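Flavin prenyltransferase UbiX (Aquifex aeolicus, PDB 2EJB) probably makes the prenylated FMN cofactor of UbiD decarboxylases by joining a dimethylallyl group from dimethylallyl monophosphate to N5 and C6 of the flavin, without a metal. Local coordinates at residues 91-94 / 95-99; 137-140 / 141-145. All blocks are in the same frame, centred on the assembly; numbering follows the deposited sequence.

Contact 1. Residues 91-94 / 95-99; sequences STNT and LSCIA
T94 lays its methyl alongside the end of I98 one turn further on, CG2 to CD1 3.7 Å, the two side chains pointing the same way from the helix. The methyl can do this because CG2 stands anti to the backbone N while OG1 takes the place beside that N (chi1 -72°). I98 also packs over the backbone of the same turn, its CG1 lying 3.3 Å from T94 O, the carbonyl that accepts from I98 N. On the next face, C97 turns SG back towards N93, 4.0 Å from OD1 in a loose van der Waals contact. The backbone bond of the same pair, C97 N to N93 O, is short, 2.8 Å, and nearly straight at 172°.

The helix starts at S91, the N-cap: its OG accepts from T94 N at 3.1 Å, and its carbonyl O takes L95 N, giving the first turn both a side-chain and a main-chain acceptor. S91 to T94 are predicted to bind FMN, so the capped first turn of the helix coincides with the predicted flavin site.

Helix 92-100 follows directly on strand 82-90 of the parallel sheet. L95 touches C90 and T94 touches V87 of that strand; H108 and L115 of helix 106-117 meet the T94, C97 and I98 side, while L95 and S96 pack on helix 132-143.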
ATOM      1  N   SER A  91     -10.322   6.578   3.668  1.00 33.49           N
ATOM      2  CA  SER A  91     -10.344   5.684   4.821  1.00 35.30           C
ATOM      3  C   SER A  91     -11.011   4.369   4.433  1.00 37.25           C
ATOM      4  O   SER A  91     -11.747   4.313   3.447  1.00 35.29           O
ATOM      5  CB  SER A  91     -11.114   6.327   5.984  1.00 35.25           C
ATOM      6  OG  SER A  91     -12.490   6.488   5.669  1.00 30.91           O
ATOM      7  N   THR A  92     -10.755   3.318   5.209  1.00 34.62           N
ATOM      8  CA  THR A  92     -11.341   2.016   4.930  1.00 31.11           C
ATOM      9  C   THR A  92     -12.853   2.101   5.018  1.00 27.25           C
ATOM     10  O   THR A  92     -13.570   1.398   4.299  1.00 25.29           O
ATOM     11  CB  THR A  92     -10.822   0.927   5.910  1.00 31.69           C
ATOM     12  OG1 THR A  92     -11.011   1.357   7.266  1.00 35.39           O
ATOM     13  CG2 THR A  92      -9.343   0.661   5.663  1.00 36.03           C
ATOM     14  N   ASN A  93     -13.336   2.982   5.890  1.00 25.01           N
ATOM     15  CA  ASN A  93     -14.772   3.171   6.062  1.00 34.93           C
ATOM     16  C   ASN A  93     -15.389   3.776   4.801  1.00 30.52           C
ATOM     17  O   ASN A  93     -16.410   3.297   4.307  1.00 38.33           O
ATOM     18  CB  ASN A  93     -15.047   4.067   7.283  1.00 30.29           C
ATOM     19  CG  ASN A  93     -16.508   4.481   7.391  1.00 34.13           C
ATOM     20  OD1 ASN A  93     -16.865   5.617   7.092  1.00 41.65           O
ATOM     21  ND2 ASN A  93     -17.356   3.557   7.811  1.00 29.73           N
ATOM     22  N   THR A  94     -14.766   4.825   4.279  1.00 33.67           N
ATOM     23  CA  THR A  94     -15.257   5.478   3.069  1.00 33.05           C
ATOM     24  C   THR A  94     -15.176   4.512   1.895  1.00 34.00           C
ATOM     25  O   THR A  94     -16.071   4.471   1.050  1.00 33.23           O
ATOM     26  CB  THR A  94     -14.441   6.748   2.758  1.00 32.75           C
ATOM     27  OG1 THR A  94     -14.780   7.757   3.711  1.00 38.94           O
ATOM     28  CG2 THR A  94     -14.733   7.261   1.352  1.00 24.85           C
ATOM     29  N   LEU A  95     -14.099   3.733   1.848  1.00 31.99           N
ATOM     30  CA  LEU A  95     -13.921   2.753   0.787  1.00 30.40           C
ATOM     31  C   LEU A  95     -15.111   1.807   0.787  1.00 31.34           C
ATOM     32  O   LEU A  95     -15.689   1.510  -0.260  1.00 28.94           O
ATOM     33  CB  LEU A  95     -12.636   1.948   1.007  1.00 28.98           C
ATOM     34  CG  LEU A  95     -12.525   0.649   0.199  1.00 37.94           C
ATOM     35  CD1 LEU A  95     -12.536   0.959  -1.304  1.00 25.60           C
ATOM     36  CD2 LEU A  95     -11.256  -0.096   0.595  1.00 30.66           C
ATOM     37  N   SER A  96     -15.474   1.345   1.978  1.00 32.32           N
ATOM     38  CA  SER A  96     -16.587   0.419   2.138  1.00 32.72           C
ATOM     39  C   SER A  96     -17.904   1.086   1.763  1.00 31.68           C
ATOM     40  O   SER A  96     -18.678   0.547   0.976  1.00 34.17           O
ATOM     41  CB  SER A  96     -16.641  -0.091   3.582  1.00 36.10           C
ATOM     42  OG  SER A  96     -17.703  -1.012   3.757  1.00 40.85           O
ATOM     43  N   CYS A  97     -18.155   2.265   2.316  1.00 27.08           N
ATOM     44  CA  CYS A  97     -19.387   2.974   2.007  1.00 33.76           C
ATOM     45  C   CYS A  97     -19.613   3.136   0.504  1.00 29.93           C
ATOM     46  O   CYS A  97     -20.705   2.855   0.005  1.00 30.70           O
ATOM     47  CB  CYS A  97     -19.399   4.336   2.708  1.00 33.13           C
ATOM     48  SG  CYS A  97     -19.619   4.181   4.513  1.00 32.90           S
ATOM     49  N   ILE A  98     -18.580   3.558  -0.218  1.00 33.38           N
ATOM     50  CA  ILE A  98     -18.689   3.751  -1.659  1.00 31.72           C
ATOM     51  C   ILE A  98     -18.870   2.422  -2.397  1.00 35.80           C
ATOM     52  O   ILE A  98     -19.712   2.317  -3.289  1.00 38.41           O
ATOM     53  CB  ILE A  98     -17.448   4.511  -2.203  1.00 29.66           C
ATOM     54  CG1 ILE A  98     -17.420   5.928  -1.620  1.00 37.00           C
ATOM     55  CG2 ILE A  98     -17.489   4.589  -3.719  1.00 24.85           C
ATOM     56  CD1 ILE A  98     -16.176   6.733  -1.990  1.00 31.75           C
ATOM     57  N   ALA A  99     -18.100   1.409  -2.008  1.00 34.42           N
ATOM     58  CA  ALA A  99     -18.187   0.086  -2.622  1.00 36.39           C
ATOM     59  C   ALA A  99     -19.559  -0.547  -2.416  1.00 31.85           C
ATOM     60  O   ALA A  99     -20.006  -1.339  -3.240  1.00 31.53           O
ATOM     61  CB  ALA A  99     -17.109  -0.833  -2.050  1.00 32.49           C
TER

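Contact 2. Residues 137-140 / 141-145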
ATOM      1  N   ASN A 137     -13.451  -4.831  -1.360  1.00 25.93           N
ATOM      2  CA  ASN A 137     -13.995  -3.503  -1.610  1.00 27.77           C
ATOM      3  C   ASN A 137     -13.188  -2.834  -2.708  1.00 26.76           C
ATOM      4  O   ASN A 137     -13.747  -2.185  -3.589  1.00 31.68           O
ATOM      5  CB  ASN A 137     -13.951  -2.654  -0.340  1.00 25.21           C
ATOM      6  CG  ASN A 137     -15.045  -3.026   0.644  1.00 30.69           C
ATOM      7  OD1 ASN A 137     -14.979  -2.684   1.822  1.00 41.49           O
ATOM      8  ND2 ASN A 137     -16.059  -3.720   0.161  1.00 26.92           N
ATOM      9  N   MET A 138     -11.870  -2.993  -2.649  1.00 28.32           N
ATOM     10  CA  MET A 138     -11.006  -2.398  -3.658  1.00 32.38           C
ATOM     11  C   MET A 138     -11.252  -3.053  -5.007  1.00 29.08           C
ATOM     12  O   MET A 138     -11.203  -2.392  -6.037  1.00 28.04           O
ATOM     13  CB  MET A 138      -9.531  -2.537  -3.261  1.00 23.03           C
ATOM     14  CG  MET A 138      -9.129  -1.663  -2.073  1.00 28.94           C
ATOM     15  SD  MET A 138      -7.349  -1.665  -1.718  1.00 33.84           S
ATOM     16  CE  MET A 138      -7.205  -3.165  -0.797  1.00 30.31           C
ATOM     17  N   LEU A 139     -11.531  -4.353  -4.991  1.00 33.12           N
ATOM     18  CA  LEU A 139     -11.785  -5.101  -6.217  1.00 32.70           C
ATOM     19  C   LEU A 139     -13.079  -4.629  -6.858  1.00 32.90           C
ATOM     20  O   LEU A 139     -13.165  -4.481  -8.079  1.00 29.00           O
ATOM     21  CB  LEU A 139     -11.902  -6.595  -5.916  1.00 37.33           C
ATOM     22  CG  LEU A 139     -10.960  -7.556  -6.638  1.00 42.38           C
ATOM     23  CD1 LEU A 139     -11.426  -8.976  -6.365  1.00 42.77           C
ATOM     24  CD2 LEU A 139     -10.945  -7.282  -8.136  1.00 39.75           C
ATOM     25  N   LYS A 140     -14.097  -4.413  -6.032  1.00 36.09           N
ATOM     26  CA  LYS A 140     -15.376  -3.947  -6.544  1.00 36.04           C
ATOM     27  C   LYS A 140     -15.206  -2.559  -7.160  1.00 32.20           C
ATOM     28  O   LYS A 140     -15.708  -2.305  -8.252  1.00 34.68           O
ATOM     29  CB  LYS A 140     -16.432  -3.916  -5.434  1.00 40.09           C
ATOM     30  CG  LYS A 140     -17.773  -3.381  -5.910  1.00 45.84           C
ATOM     31  CD  LYS A 140     -18.945  -4.257  -5.512  1.00 53.99           C
ATOM     32  CE  LYS A 140     -20.219  -3.824  -6.248  1.00 60.71           C
ATOM     33  NZ  LYS A 140     -21.445  -4.526  -5.763  1.00 63.69           N
ATOM     34  N   ILE A 141     -14.498  -1.664  -6.467  1.00 30.11           N
ATOM     35  CA  ILE A 141     -14.273  -0.314  -6.998  1.00 30.31           C
ATOM     36  C   ILE A 141     -13.595  -0.440  -8.362  1.00 30.86           C
ATOM     37  O   ILE A 141     -14.038   0.146  -9.352  1.00 31.51           O
ATOM     38  CB  ILE A 141     -13.334   0.530  -6.090  1.00 33.80           C
ATOM     39  CG1 ILE A 141     -14.008   0.839  -4.749  1.00 25.37           C
ATOM     40  CG2 ILE A 141     -12.928   1.817  -6.812  1.00 32.64           C
ATOM     41  CD1 ILE A 141     -15.325   1.563  -4.867  1.00 26.33           C
ATOM     42  N   THR A 142     -12.521  -1.226  -8.396  1.00 32.81           N
ATOM     43  CA  THR A 142     -11.741  -1.446  -9.604  1.00 33.43           C
ATOM     44  C   THR A 142     -12.577  -1.974 -10.769  1.00 36.97           C
ATOM     45  O   THR A 142     -12.553  -1.410 -11.860  1.00 34.05           O
ATOM     46  CB  THR A 142     -10.592  -2.423  -9.320  1.00 34.37           C
ATOM     47  OG1 THR A 142      -9.758  -1.876  -8.294  1.00 32.73           O
ATOM     48  CG2 THR A 142      -9.758  -2.664 -10.578  1.00 38.62           C
ATOM     49  N   ARG A 143     -13.313  -3.054 -10.532  1.00 37.42           N
ATOM     50  CA  ARG A 143     -14.150  -3.633 -11.573  1.00 40.87           C
ATOM     51  C   ARG A 143     -15.179  -2.629 -12.067  1.00 39.64           C
ATOM     52  O   ARG A 143     -15.571  -2.660 -13.232  1.00 40.97           O
ATOM     53  CB  ARG A 143     -14.837  -4.896 -11.055  1.00 40.24           C
ATOM     54  CG  ARG A 143     -13.878  -6.064 -10.955  1.00 49.87           C
ATOM     55  CD  ARG A 143     -14.443  -7.237 -10.181  1.00 50.56           C
ATOM     56  NE  ARG A 143     -13.555  -8.398 -10.260  1.00 56.14           N
ATOM     57  CZ  ARG A 143     -13.674  -9.496  -9.517  1.00 54.45           C
ATOM     58  NH1 ARG A 143     -14.644  -9.598  -8.619  1.00 53.47           N
ATOM     59  NH2 ARG A 143     -12.831 -10.505  -9.689  1.00 59.76           N
ATOM     60  N   MET A 144     -15.602  -1.724 -11.190  1.00 35.73           N
ATOM     61  CA  MET A 144     -16.583  -0.720 -11.574  1.00 37.19           C
ATOM     62  C   MET A 144     -15.979   0.431 -12.369  1.00 33.42           C
ATOM     63  O   MET A 144     -16.687   1.365 -12.750  1.00 34.74           O
ATOM     64  CB  MET A 144     -17.308  -0.185 -10.337  1.00 35.88           C
ATOM     65  CG  MET A 144     -18.340  -1.156  -9.799  1.00 37.13           C
ATOM     66  SD  MET A 144     -19.291  -0.478  -8.454  1.00 37.26           S
ATOM     67  CE  MET A 144     -20.506   0.543  -9.368  1.00 41.45           C
ATOM     68  N   GLY A 145     -14.674   0.363 -12.629  1.00 37.54           N
ATOM     69  CA  GLY A 145     -14.027   1.414 -13.397  1.00 31.32           C
ATOM     70  C   GLY A 145     -13.203   2.368 -12.555  1.00 36.88           C
ATOM     71  O   GLY A 145     -12.432   3.165 -13.086  1.00 36.40           O
TER
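Regular i to i+4 bonds run from I141 N to N137 O through to M144 N and K140 O, and the helix then ends in a Schellman motif at G145, whose positive phi (104°) would jam a CB against the carbonyl O of M144. T142 grips the turn before it twice: its N and its OG1 both donate to M138 O, at 2.9 and 2.7 Å, arriving from opposite faces of the carbonyl plane. OG1 can fold back onto that carbonyl because it lies beside its own backbone N (chi1 -59°). A valine at this position would probably leave M138 O with the backbone N-H alone of these two donors, and the side chain without its polar tie to the preceding turn.

L139 runs slantwise past R143, its CD2 over one face of the guanidinium, towards the rim, 3.5 Å from NE, and its CD1 3.9 Å from CZ, so the leucine's branched end packs against one side of the flat group, while the charge is met elsewhere: NH2 makes a salt bridge to E136 of the second subunit. K140 bends at its second torsion and brings CE within 4.1 Å of SD of M144, a looser contact on the exposed side. I141 packs CG1 against the backbone, 3.2 Å from N137 O.

This is the last part of helix 132-143, the crossover helix between parallel strands 121-125 and 147-150. M138, I141 and T142 rest on V148 of the latter strand, N137 and I141 meet helix 92-100, and M138, L139 and T142 pack against the second subunit.

Contact 1 closes well before contact 2 opens along the chain, yet their centres are only 11 Å apart, because helices 92-100 and 132-143 pack against each other beside the same parallel sheet. L95 joins them: its CD1 lies 3.7 Å from CG1 of I141, and its CG 3.6 Å from CB of N137. S96 adds a packing contact with the N137 amide. The two helices follow neighbouring strands, 82-90 and 121-125, in one flavoprotein domain. Contact 1 opens at the predicted FMN site, whereas contact 2 reaches the second subunit, so the packed pair of helices spans from the predicted flavin site to the interface with the second subunit.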